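Local coordinates for protein phosphoserine phosphatase (Homo sapiens, PDB 6HYY) that catalyses the magnesium-dependent hydrolysis of L-3-phosphoserine to serine and phosphate, as a phosphatase of the haloacid dehalogenase family, at residues I22-G26 and I27-A31; R69-V72 and Q73-I76; K132-F135 and N136-A140. All coordinates share one frame; numbering follows the deposited sequence.

Contact 1: residues I22-G26 and I27-A31; sequences IREEG and IDELA
The side chain of Glu29 folds back on that of Glu24, its CG 3.5 Å from CB of Glu24, and the two cross at about a right angle. The Glu29 chain bends at chi2 (-64°), which puts CD and OE1 beside CB and CG of Glu24. There OE1 takes a hydrogen bond of 2.7 Å from a water, and the same water accepts from the backbone N of Glu25. Glu25 is the N-cap of helix 26-33, and its O accepts from Glu29 N at 3.0 Å. Gly26 O accepts in turn from Leu30 N at 2.9 Å, while Gly26 N is hydrogen-bonded to OD1 of Asp18, a magnesium ligand. With an alanine at position 29, the water on Glu25 N is likely to lose the carboxylate it donates to, and CB of Glu24 its cover. The side chain of Glu25 runs beside that of Asp28, with CB of Glu25 3.4 Å from OD2 of Asp28. Their polar ends are hydrogen-bonded elsewhere, Glu25 OE2 to Ser19 OG and Asp28 OD1 to Thr44 OG1. The nearest side-chain atom of Glu25 is about 4 Å from the magnesium ion, whose protein ligands are Asp16, Asp18 and Asp175.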
loop_
_atom_site.group_PDB
_atom_site.type_symbol
_atom_site.label_atom_id
_atom_site.label_comp_id
_atom_site.label_asym_id
_atom_site.label_seq_id
_atom_site.Cartn_x
_atom_site.Cartn_y
_atom_site.Cartn_z
ATOM N N ILE A 22 1.123 0.686 7.076
ATOM C CA ILE A 22 0.523 1.543 8.099
ATOM C C ILE A 22 -0.704 0.849 8.683
ATOM O O ILE A 22 -1.283 -0.052 8.091
ATOM C CB ILE A 22 0.157 2.940 7.562
ATOM C CG1 ILE A 22 -0.898 2.831 6.449
ATOM C CG2 ILE A 22 1.426 3.696 7.115
ATOM C CD1 ILE A 22 -1.348 4.180 5.876
ATOM N N ARG A 23 -1.114 1.303 9.873
ATOM C CA ARG A 23 -2.211 0.638 10.571
ATOM C C ARG A 23 -3.567 0.993 9.976
ATOM O O ARG A 23 -4.493 0.173 10.026
ATOM C CB ARG A 23 -2.166 0.998 12.062
ATOM C CG ARG A 23 -0.762 0.900 12.640
ATOM C CD ARG A 23 -0.773 0.412 14.082
ATOM N NE ARG A 23 -0.796 -1.048 14.131
ATOM C CZ ARG A 23 -0.567 -1.777 15.220
ATOM N NH1 ARG A 23 -0.283 -1.190 16.379
ATOM N NH2 ARG A 23 -0.619 -3.103 15.143
ATOM N N GLU A 24 -3.683 2.171 9.381
ATOM C CA GLU A 24 -4.935 2.771 8.943
ATOM C C GLU A 24 -5.087 2.663 7.426
ATOM O O GLU A 24 -4.196 2.195 6.713
ATOM C CB GLU A 24 -4.989 4.235 9.392
ATOM C CG GLU A 24 -4.600 4.490 10.862
ATOM C CD GLU A 24 -3.149 4.958 11.047
ATOM O OE1 GLU A 24 -2.853 5.568 12.102
ATOM O OE2 GLU A 24 -2.315 4.719 10.145
ATOM N N GLU A 25 -6.240 3.106 6.929
ATOM C CA GLU A 25 -6.452 3.304 5.500
ATOM C C GLU A 25 -6.357 4.800 5.231
ATOM O O GLU A 25 -7.094 5.590 5.829
ATOM C CB GLU A 25 -7.804 2.738 5.051
ATOM C CG GLU A 25 -8.026 1.269 5.427
ATOM C CD GLU A 25 -7.693 0.311 4.288
ATOM O OE1 GLU A 25 -8.322 0.432 3.218
ATOM O OE2 GLU A 25 -6.809 -0.572 4.459
ATOM N N GLY A 26 -5.435 5.188 4.348
ATOM C CA GLY A 26 -5.151 6.601 4.167
ATOM C C GLY A 26 -6.368 7.407 3.758
ATOM O O GLY A 26 -6.614 8.494 4.290
ATOM N N ILE A 27 -7.163 6.877 2.827
ATOM C CA ILE A 27 -8.331 7.620 2.365
ATOM C C ILE A 27 -9.339 7.810 3.499
ATOM O O ILE A 27 -9.996 8.854 3.580
ATOM C CB ILE A 27 -8.954 6.930 1.133
ATOM C CG1 ILE A 27 -10.064 7.809 0.551
ATOM C CG2 ILE A 27 -9.468 5.545 1.485
ATOM C CD1 ILE A 27 -10.445 7.473 -0.873
ATOM N N ASP A 28 -9.456 6.830 4.406
ATOM C CA ASP A 28 -10.350 6.975 5.553
ATOM C C ASP A 28 -9.828 8.024 6.525
ATOM O O ASP A 28 -10.608 8.790 7.106
ATOM C CB ASP A 28 -10.514 5.629 6.266
ATOM C CG ASP A 28 -11.160 4.569 5.382
ATOM O OD1 ASP A 28 -11.759 4.939 4.343
ATOM O OD2 ASP A 28 -11.074 3.369 5.726
ATOM N N GLU A 29 -8.511 8.061 6.731
ATOM C CA GLU A 29 -7.938 9.066 7.623
ATOM C C GLU A 29 -8.084 10.464 7.040
ATOM O O GLU A 29 -8.302 11.435 7.779
ATOM C CB GLU A 29 -6.473 8.737 7.892
ATOM C CG GLU A 29 -6.313 7.412 8.607
ATOM C CD GLU A 29 -6.941 7.445 9.984
ATOM O OE1 GLU A 29 -7.890 6.671 10.248
ATOM O OE2 GLU A 29 -6.492 8.275 10.800
ATOM N N LEU A 30 -7.951 10.588 5.719
ATOM C CA LEU A 30 -8.205 11.866 5.070
ATOM C C LEU A 30 -9.659 12.276 5.243
ATOM O O LEU A 30 -9.958 13.445 5.517
ATOM C CB LEU A 30 -7.831 11.775 3.588
ATOM C CG LEU A 30 -7.856 13.062 2.771
ATOM C CD1 LEU A 30 -7.019 14.123 3.451
ATOM C CD2 LEU A 30 -7.346 12.768 1.357
ATOM N N ALA A 31 -10.579 11.320 5.100
ATOM C CA ALA A 31 -11.991 11.607 5.312
ATOM C C ALA A 31 -12.255 12.051 6.743
ATOM O O ALA A 31 -13.134 12.886 6.979
ATOM C CB ALA A 31 -12.831 10.380 4.969
HETATM O O HOH W 1 -8.265 4.281 9.062
#

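Contact 2: residues R69-V72 and Q73-I76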
loop_
_atom_site.group_PDB
_atom_site.type_symbol
_atom_site.label_atom_id
_atom_site.label_comp_id
_atom_site.label_asym_id
_atom_site.label_seq_id
_atom_site.Cartn_x
_atom_site.Cartn_y
_atom_site.Cartn_z
ATOM N N ARG A 69 -5.565 21.065 -0.529
ATOM C CA ARG A 69 -4.144 20.828 -0.314
ATOM C C ARG A 69 -3.762 21.089 1.138
ATOM O O ARG A 69 -2.972 20.339 1.725
ATOM C CB ARG A 69 -3.298 21.684 -1.259
ATOM C CG ARG A 69 -1.818 21.345 -1.172
ATOM C CD ARG A 69 -0.962 22.108 -2.169
ATOM N NE ARG A 69 0.426 21.660 -2.079
ATOM C CZ ARG A 69 1.301 22.110 -1.185
ATOM N NH1 ARG A 69 0.939 23.035 -0.305
ATOM N NH2 ARG A 69 2.539 21.634 -1.168
ATOM N N GLU A 70 -4.330 22.140 1.740
ATOM C CA GLU A 70 -4.068 22.426 3.148
ATOM C C GLU A 70 -4.558 21.304 4.058
ATOM O O GLU A 70 -3.918 21.006 5.068
ATOM C CB GLU A 70 -4.719 23.757 3.539
ATOM C CG GLU A 70 -4.715 24.059 5.030
ATOM C CD GLU A 70 -4.813 25.548 5.329
ATOM O OE1 GLU A 70 -5.080 26.334 4.393
ATOM O OE2 GLU A 70 -4.616 25.930 6.502
ATOM N N GLN A 71 -5.673 20.662 3.715
ATOM C CA GLN A 71 -6.154 19.558 4.541
ATOM C C GLN A 71 -5.248 18.340 4.408
ATOM O O GLN A 71 -5.014 17.621 5.386
ATOM C CB GLN A 71 -7.588 19.199 4.169
ATOM C CG GLN A 71 -8.615 20.211 4.674
ATOM C CD GLN A 71 -10.019 19.938 4.164
ATOM O OE1 GLN A 71 -10.231 19.674 2.978
ATOM N NE2 GLN A 71 -10.994 19.995 5.067
ATOM N N VAL A 72 -4.738 18.083 3.205
ATOM C CA VAL A 72 -3.786 16.991 3.057
ATOM C C VAL A 72 -2.522 17.303 3.840
ATOM O O VAL A 72 -1.984 16.441 4.547
ATOM C CB VAL A 72 -3.492 16.727 1.569
ATOM C CG1 VAL A 72 -2.386 15.691 1.437
ATOM C CG2 VAL A 72 -4.753 16.273 0.850
ATOM N N GLN A 73 -2.051 18.555 3.758
ATOM C CA GLN A 73 -0.882 18.970 4.526
ATOM C C GLN A 73 -1.110 18.792 6.020
ATOM O O GLN A 73 -0.201 18.383 6.749
ATOM C CB GLN A 73 -0.539 20.429 4.227
ATOM C CG GLN A 73 -0.009 20.692 2.838
ATOM C CD GLN A 73 0.235 22.169 2.592
ATOM O OE1 GLN A 73 -0.709 22.943 2.409
ATOM N NE2 GLN A 73 1.506 22.569 2.582
ATOM N N ARG A 74 -2.315 19.105 6.493
ATOM C CA ARG A 74 -2.573 19.025 7.927
ATOM C C ARG A 74 -2.650 17.575 8.385
ATOM O O ARG A 74 -2.195 17.242 9.482
ATOM C CB ARG A 74 -3.851 19.780 8.282
ATOM C CG ARG A 74 -4.245 19.654 9.756
ATOM C CD ARG A 74 -5.141 20.804 10.210
ATOM N NE ARG A 74 -6.390 20.866 9.462
ATOM C CZ ARG A 74 -6.626 21.709 8.459
ATOM N NH1 ARG A 74 -5.695 22.576 8.076
ATOM N NH2 ARG A 74 -7.797 21.684 7.838
ATOM N N LEU A 75 -3.207 16.697 7.548
ATOM C CA LEU A 75 -3.167 15.271 7.855
ATOM C C LEU A 75 -1.735 14.806 8.066
ATOM O O LEU A 75 -1.418 14.180 9.083
ATOM C CB LEU A 75 -3.839 14.471 6.735
ATOM C CG LEU A 75 -3.796 12.949 6.889
ATOM C CD1 LEU A 75 -4.371 12.529 8.228
ATOM C CD2 LEU A 75 -4.565 12.277 5.761
ATOM N N ILE A 76 -0.843 15.128 7.126
ATOM C CA ILE A 76 0.546 14.685 7.227
ATOM C C ILE A 76 1.220 15.273 8.465
ATOM O O ILE A 76 2.001 14.597 9.145
ATOM C CB ILE A 76 1.306 15.048 5.940
ATOM C CG1 ILE A 76 0.707 14.295 4.754
ATOM C CG2 ILE A 76 2.796 14.750 6.088
ATOM C CD1 ILE A 76 1.190 14.806 3.419
HETATM O O HOH W 2 3.671 20.608 1.698
HETATM O O HOH W 3 -1.401 24.687 0.200
#
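Gln73 lies one turn on from Arg69 in helix 69-78, and its amide sits against the Arg69 guanidinium. The contacts here are mostly i to i+4 along an amphipathic helix. Arg69, Glu70 and Gln73 lie on its exposed side, while Val72 and Leu75 are buried against neighbouring helices. In the chain the helix falls between strands 12-16 and 100-105, where enzymes of this family often carry a helical cap. The guanidinium and amide planes are 59° apart, and NH1 of Arg69 is 3.0 Å from NE2 of Gln73. Both are donors, so they do not bond to each other. Two waters make the link instead. One donates to Gln73 OE1 and accepts from Arg69 NH1, lying in the guanidinium plane at its edge. The other accepts from Gln73 NE2 and, weakly, from Arg69 NH2. The CG of Gln73 lies over one face of the guanidinium.

Arg74 reaches back toward Glu70 and Gln71. Its chain turns at chi3 (61°), which folds the guanidinium back along the helix surface. CA of Gln71 lies off one face, toward its rim. The edge meets CG of Glu70, 3.5 Å from Arg74 NH1. The salt bridge from Glu70 OE2 to Arg74 NH1 is long, at 3.9 Å. Gln71 OE1 accepts a hydrogen bond from Ser68 N, just before the helix.

Behind these side chains, backbone bonds set the spacing. Gln73 N donates to Arg69 O at 2.9 Å, and Ile76 N to Val72 O at 3.1 Å. Val72, Leu75 and Ile76 touch Ser110, Ile111 and His114 of helix 109-116. Within the turn, Ile76 CD1 comes to 4.2 Å from Val72 CG1.

Contact 3: residues K132-F135 and N136-A140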
loop_
_atom_site.group_PDB
_atom_site.type_symbol
_atom_site.label_atom_id
_atom_site.label_comp_id
_atom_site.label_asym_id
_atom_site.label_seq_id
_atom_site.Cartn_x
_atom_site.Cartn_y
_atom_site.Cartn_z
ATOM N N LYS A 132 -5.122 16.073 -7.473
ATOM C CA LYS A 132 -4.974 17.337 -8.181
ATOM C C LYS A 132 -5.652 18.451 -7.389
ATOM O O LYS A 132 -6.675 18.232 -6.735
ATOM C CB LYS A 132 -5.574 17.265 -9.595
ATOM C CG LYS A 132 -4.905 16.246 -10.527
ATOM C CD LYS A 132 -5.512 16.270 -11.930
ATOM C CE LYS A 132 -4.870 15.227 -12.839
ATOM N NZ LYS A 132 -5.372 15.298 -14.242
ATOM N N PHE A 133 -5.062 19.641 -7.459
ATOM C CA PHE A 133 -5.550 20.813 -6.749
ATOM C C PHE A 133 -5.535 22.021 -7.677
ATOM O O PHE A 133 -4.666 22.156 -8.539
ATOM C CB PHE A 133 -4.697 21.105 -5.516
ATOM C CG PHE A 133 -4.492 19.912 -4.632
ATOM C CD1 PHE A 133 -5.446 19.560 -3.689
ATOM C CD2 PHE A 133 -3.352 19.131 -4.758
ATOM C CE1 PHE A 133 -5.266 18.460 -2.871
ATOM C CE2 PHE A 133 -3.161 18.026 -3.944
ATOM C CZ PHE A 133 -4.115 17.689 -3.006
ATOM N N TYR A 134 -6.504 22.907 -7.482
ATOM C CA TYR A 134 -6.464 24.170 -8.196
ATOM C C TYR A 134 -5.450 25.106 -7.544
ATOM O O TYR A 134 -4.856 24.806 -6.506
ATOM C CB TYR A 134 -7.863 24.781 -8.254
ATOM C CG TYR A 134 -8.810 23.972 -9.109
ATOM C CD1 TYR A 134 -8.552 23.782 -10.462
ATOM C CD2 TYR A 134 -9.952 23.391 -8.569
ATOM C CE1 TYR A 134 -9.400 23.050 -11.257
ATOM C CE2 TYR A 134 -10.818 22.652 -9.364
ATOM C CZ TYR A 134 -10.531 22.483 -10.712
ATOM O OH TYR A 134 -11.363 21.755 -11.530
ATOM N N PHE A 135 -5.242 26.266 -8.172
ATOM C CA PHE A 135 -4.230 27.203 -7.700
ATOM C C PHE A 135 -4.453 27.579 -6.237
ATOM O O PHE A 135 -3.490 27.746 -5.478
ATOM C CB PHE A 135 -4.231 28.443 -8.601
ATOM C CG PHE A 135 -3.124 29.407 -8.310
ATOM C CD1 PHE A 135 -1.823 29.119 -8.672
ATOM C CD2 PHE A 135 -3.390 30.614 -7.670
ATOM C CE1 PHE A 135 -0.801 30.007 -8.412
ATOM C CE2 PHE A 135 -2.376 31.510 -7.406
ATOM C CZ PHE A 135 -1.078 31.213 -7.774
ATOM N N ASN A 136 -5.716 27.703 -5.825
ATOM C CA ASN A 136 -6.084 28.077 -4.466
ATOM C C ASN A 136 -6.126 26.886 -3.518
ATOM O O ASN A 136 -6.482 27.053 -2.346
ATOM C CB ASN A 136 -7.445 28.797 -4.459
ATOM C CG ASN A 136 -8.621 27.880 -4.830
ATOM O OD1 ASN A 136 -8.450 26.766 -5.337
ATOM N ND2 ASN A 136 -9.835 28.365 -4.579
ATOM N N GLY A 137 -5.769 25.695 -3.991
ATOM C CA GLY A 137 -5.718 24.519 -3.150
ATOM C C GLY A 137 -6.943 23.630 -3.193
ATOM O O GLY A 137 -6.899 22.532 -2.622
ATOM N N GLU A 138 -8.026 24.063 -3.838
ATOM C CA GLU A 138 -9.256 23.282 -3.870
ATOM C C GLU A 138 -9.061 21.974 -4.632
ATOM O O GLU A 138 -8.318 21.900 -5.612
ATOM C CB GLU A 138 -10.390 24.070 -4.528
ATOM C CG GLU A 138 -10.844 25.318 -3.780
ATOM C CD GLU A 138 -12.060 25.962 -4.446
ATOM O OE1 GLU A 138 -12.704 26.828 -3.814
ATOM O OE2 GLU A 138 -12.378 25.591 -5.600
ATOM N N TYR A 139 -9.767 20.941 -4.180
ATOM C CA TYR A 139 -9.688 19.631 -4.817
ATOM C C TYR A 139 -10.089 19.715 -6.285
ATOM O O TYR A 139 -11.146 20.254 -6.629
ATOM C CB TYR A 139 -10.586 18.639 -4.075
ATOM C CG TYR A 139 -10.788 17.329 -4.798
ATOM C CD1 TYR A 139 -9.741 16.428 -4.933
ATOM C CD2 TYR A 139 -12.024 16.988 -5.332
ATOM C CE1 TYR A 139 -9.915 15.230 -5.592
ATOM C CE2 TYR A 139 -12.208 15.787 -5.998
ATOM C CZ TYR A 139 -11.146 14.911 -6.119
ATOM O OH TYR A 139 -11.321 13.719 -6.787
ATOM N N ALA A 140 -9.237 19.177 -7.161
ATOM C CA ALA A 140 -9.452 19.257 -8.599
ATOM C C ALA A 140 -9.499 17.896 -9.285
ATOM O O ALA A 140 -9.503 17.846 -10.518
ATOM C CB ALA A 140 -8.360 20.114 -9.244
#
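The chain reverses through a type I beta turn from Tyr134 to Gly137, closed by a bond of 2.8 Å from Gly137 N to Tyr134 O. Strands 126-133 and 139-142 form the hairpin, and 139-142 is an outermost strand of the mixed sheet within this chain. Beyond the turn Tyr134 N donates to Glu138 O, in the carbonyl plane, and Ala140 N donates to Lys132 O from above the carbonyl plane. Between these bonds Phe133 and Tyr139 form a non-hydrogen-bonded pair. Gly137 has a positive phi (97°), where a side chain would jam against the preceding carbonyl.

The ring of Tyr134 turns back along the returning strand. CB of Ala140 sits over its centre, 3.4 Å from the ring centroid and 9° off the normal, a close CH-pi contact. With CG anti to the carbonyl carbon (chi1 -67°), the Tyr134 ring can lie flat over this methyl. Asn136 OD1 accepts from Glu138 N at 3.1 Å, making an Asx turn. The donor stands above the amide plane. The same OD1 lies 3.6 Å from CB of Tyr134. Glu138 O also takes a CA-H...O contact from Phe133, with CA 3.2 Å away, and lies near the plane of the Phe133 ring at its edge.

No salt bridge joins the two segments at this surface turn. Backbone hydrogen bonds fix its shape, with Asn136 OD1 gripping Glu138 N and Ala140 CB set on the Tyr134 ring.

How the contacts relate
Contact 2 touches both of the others. Toward contact 1, with centres about 13 Å apart, Leu75 CD2 meets Leu30 CA at 3.7 Å. Toward contact 3, with centres about 12 Å apart, Arg69 N probably bonds to Gly137 O at 2.9 Å, and Val72 CG2 reaches Phe133 CZ at 4.2 Å. Arg69 thus meets the hairpin, Leu75 meets helix 26-33, and CG2 of Val72 touches both. Contacts 1 and 3 do not touch: their nearest atoms are about 7 Å apart. Contact 1 borders the active site, with the Glu25 side chain about 5 Å from the bound serine, nearest atom to nearest atom. In contact 2 the Leu75 side chain is about 12 Å from that ligand, measured the same way.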